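Long-range contact in Esterase/lipase (Uncultured bacterium, PDB 3K6K), which probably hydrolyses carboxylic ester bonds, as an alpha/beta hydrolase fold esterase/lipase homologous to hormone-sensitive lipase: residues 80-85 against 111-116. Sequence-based numbering, arbitrary orientation.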
loop_
_atom_site.group_PDB
_atom_site.type_symbol
_atom_site.label_atom_id
_atom_site.label_comp_id
_atom_site.label_asym_id
_atom_site.label_seq_id
_atom_site.Cartn_x
_atom_site.Cartn_y
_atom_site.Cartn_z
ATOM N N ALA A 80 -22.174 11.355 -13.984
ATOM C CA ALA A 80 -21.906 10.712 -15.278
ATOM C C ALA A 80 -20.737 9.727 -15.248
ATOM O O ALA A 80 -20.358 9.208 -16.280
ATOM C CB ALA A 80 -21.689 11.746 -16.355
ATOM N N ALA A 81 -20.193 9.458 -14.071
ATOM C CA ALA A 81 -19.189 8.398 -13.888
ATOM C C ALA A 81 -19.762 6.977 -14.105
ATOM O O ALA A 81 -20.918 6.699 -13.786
ATOM C CB ALA A 81 -18.574 8.525 -12.506
ATOM N N HIS A 82 -18.966 6.086 -14.659
ATOM C CA HIS A 82 -19.345 4.699 -14.777
ATOM C C HIS A 82 -18.301 3.854 -14.096
ATOM O O HIS A 82 -17.083 4.167 -14.243
ATOM C CB HIS A 82 -19.415 4.317 -16.247
ATOM C CG HIS A 82 -20.451 5.094 -17.004
ATOM N ND1 HIS A 82 -21.732 4.619 -17.205
ATOM C CD2 HIS A 82 -20.421 6.346 -17.523
ATOM C CE1 HIS A 82 -22.433 5.533 -17.851
ATOM N NE2 HIS A 82 -21.662 6.585 -18.060
ATOM N N ILE A 83 -18.764 2.811 -13.365
ATOM C CA ILE A 83 -17.927 1.796 -12.776
ATOM C C ILE A 83 -18.224 0.475 -13.502
ATOM O O ILE A 83 -19.367 0.009 -13.548
ATOM C CB ILE A 83 -18.147 1.591 -11.193
ATOM C CG1 ILE A 83 -18.036 2.917 -10.416
ATOM C CG2 ILE A 83 -17.157 0.550 -10.652
ATOM C CD1 ILE A 83 -18.398 2.847 -8.929
ATOM N N LEU A 84 -17.205 -0.144 -14.058
ATOM C CA LEU A 84 -17.426 -1.388 -14.682
ATOM C C LEU A 84 -16.909 -2.429 -13.684
ATOM O O LEU A 84 -15.712 -2.463 -13.447
ATOM C CB LEU A 84 -16.618 -1.452 -15.978
ATOM C CG LEU A 84 -16.646 -2.789 -16.730
ATOM C CD1 LEU A 84 -18.139 -3.247 -16.871
ATOM C CD2 LEU A 84 -15.952 -2.699 -18.106
ATOM N N TYR A 85 -17.815 -3.250 -13.123
ATOM C CA TYR A 85 -17.500 -4.169 -12.015
ATOM C C TYR A 85 -17.392 -5.675 -12.403
ATOM O O TYR A 85 -18.292 -6.218 -13.048
ATOM C CB TYR A 85 -18.475 -3.987 -10.823
ATOM C CG TYR A 85 -17.952 -4.642 -9.561
ATOM C CD1 TYR A 85 -18.151 -6.005 -9.324
ATOM C CD2 TYR A 85 -17.221 -3.891 -8.607
ATOM C CE1 TYR A 85 -17.603 -6.612 -8.174
ATOM C CE2 TYR A 85 -16.688 -4.468 -7.477
ATOM C CZ TYR A 85 -16.878 -5.836 -7.255
ATOM O OH TYR A 85 -16.334 -6.430 -6.134
ATOM N N SER A 111 -21.998 8.020 -6.416
ATOM C CA SER A 111 -22.873 8.728 -7.403
ATOM C C SER A 111 -22.605 8.291 -8.859
ATOM O O SER A 111 -22.631 9.102 -9.802
ATOM C CB SER A 111 -22.769 10.272 -7.282
ATOM O OG SER A 111 -23.686 10.811 -6.331
ATOM N N ALA A 112 -22.346 7.008 -9.025
ATOM C CA ALA A 112 -21.992 6.458 -10.299
ATOM C C ALA A 112 -23.064 5.480 -10.791
ATOM O O ALA A 112 -23.937 4.979 -10.033
ATOM C CB ALA A 112 -20.649 5.717 -10.187
ATOM N N THR A 113 -22.947 5.174 -12.071
ATOM C CA THR A 113 -23.669 4.102 -12.644
ATOM C C THR A 113 -22.705 2.936 -12.678
ATOM O O THR A 113 -21.660 2.991 -13.308
ATOM C CB THR A 113 -24.182 4.466 -14.047
ATOM O OG1 THR A 113 -24.989 5.652 -13.953
ATOM C CG2 THR A 113 -24.985 3.333 -14.653
ATOM N N LEU A 114 -23.075 1.852 -12.025
ATOM C CA LEU A 114 -22.197 0.718 -11.968
ATOM C C LEU A 114 -22.815 -0.373 -12.838
ATOM O O LEU A 114 -24.019 -0.557 -12.841
ATOM C CB LEU A 114 -22.025 0.300 -10.509
ATOM C CG LEU A 114 -21.188 -0.935 -10.217
ATOM C CD1 LEU A 114 -20.503 -0.809 -8.825
ATOM C CD2 LEU A 114 -22.095 -2.169 -10.261
ATOM N N TRP A 115 -21.994 -1.104 -13.568
ATOM C CA TRP A 115 -22.445 -2.106 -14.509
ATOM C C TRP A 115 -21.740 -3.338 -14.007
ATOM O O TRP A 115 -20.541 -3.448 -14.204
ATOM C CB TRP A 115 -21.870 -1.827 -15.903
ATOM C CG TRP A 115 -22.299 -0.510 -16.486
ATOM C CD1 TRP A 115 -21.865 0.723 -16.120
ATOM C CD2 TRP A 115 -23.264 -0.304 -17.540
ATOM N NE1 TRP A 115 -22.482 1.688 -16.870
ATOM C CE2 TRP A 115 -23.348 1.088 -17.754
ATOM C CE3 TRP A 115 -24.071 -1.173 -18.320
ATOM C CZ2 TRP A 115 -24.228 1.664 -18.714
ATOM C CZ3 TRP A 115 -24.926 -0.620 -19.291
ATOM C CH2 TRP A 115 -24.996 0.801 -19.482
ATOM N N SER A 116 -22.475 -4.238 -13.357
ATOM C CA SER A 116 -21.879 -5.441 -12.817
ATOM C C SER A 116 -21.958 -6.562 -13.833
ATOM O O SER A 116 -23.052 -7.078 -14.179
ATOM C CB SER A 116 -22.491 -5.803 -11.444
ATOM O OG SER A 116 -21.883 -6.982 -10.915
HETATM O O HOH W 1 -23.504 7.707 -14.519
HETATM O O HOH W 2 -19.810 -8.865 -11.835
#
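Trp115 and His82 show how two neighbouring parallel strands can be joined by a side-chain bond as well as by their backbones. The indole NE1 gives its hydrogen to ND1 of His82 at 3.0 Å, with the donor near the imidazole plane and the acceptor near the indole plane. The rings meet rim to rim, their planes 34° apart. Both have the first ring atom CG anti to the carbonyl carbon (chi1 -62° in each), which lays the two side chains alongside each other, pointing the same way. With an alanine at the position of Trp115, ND1 of His82 is likely to lose its indole donor, and a gap would probably open where the indole packs against Leu141 of helix 129-145. Leu84 CD1 packs 4.1 Å from Trp115 CB. On the other sheet face, Ile83 packs its CG1 3.8 Å from Ala112 CB and its CG2 against CD1 of Leu114, while the other Leu114 methyl, CD2, meets CB of Tyr85.

Between these two layers of side chains runs the parallel ladder: Thr113 N to Ala81 O, Ile83 N to Thr113 O, Trp115 N to Ile83 O at 2.9 Å, and Tyr85 N to Trp115 O. A water bridges Ala81 O and Thr113 OG1 at one end of the pairing; another links Tyr85 O with Ser116 OG at the far end. Further out, Leu141 also covers His82 and Leu84, whereas helix 96-110 packs against Ile83, Leu114 and Tyr85. The Tyr85 hydroxyl is hydrogen-bonded to Asp156, next to Ser157 of the probable nucleophile elbow. Helix 96-110 connects the adjacent parallel strands 82-86 and 113-117 as a beta-alpha-beta crossover in the central sheet of the alpha/beta hydrolase fold.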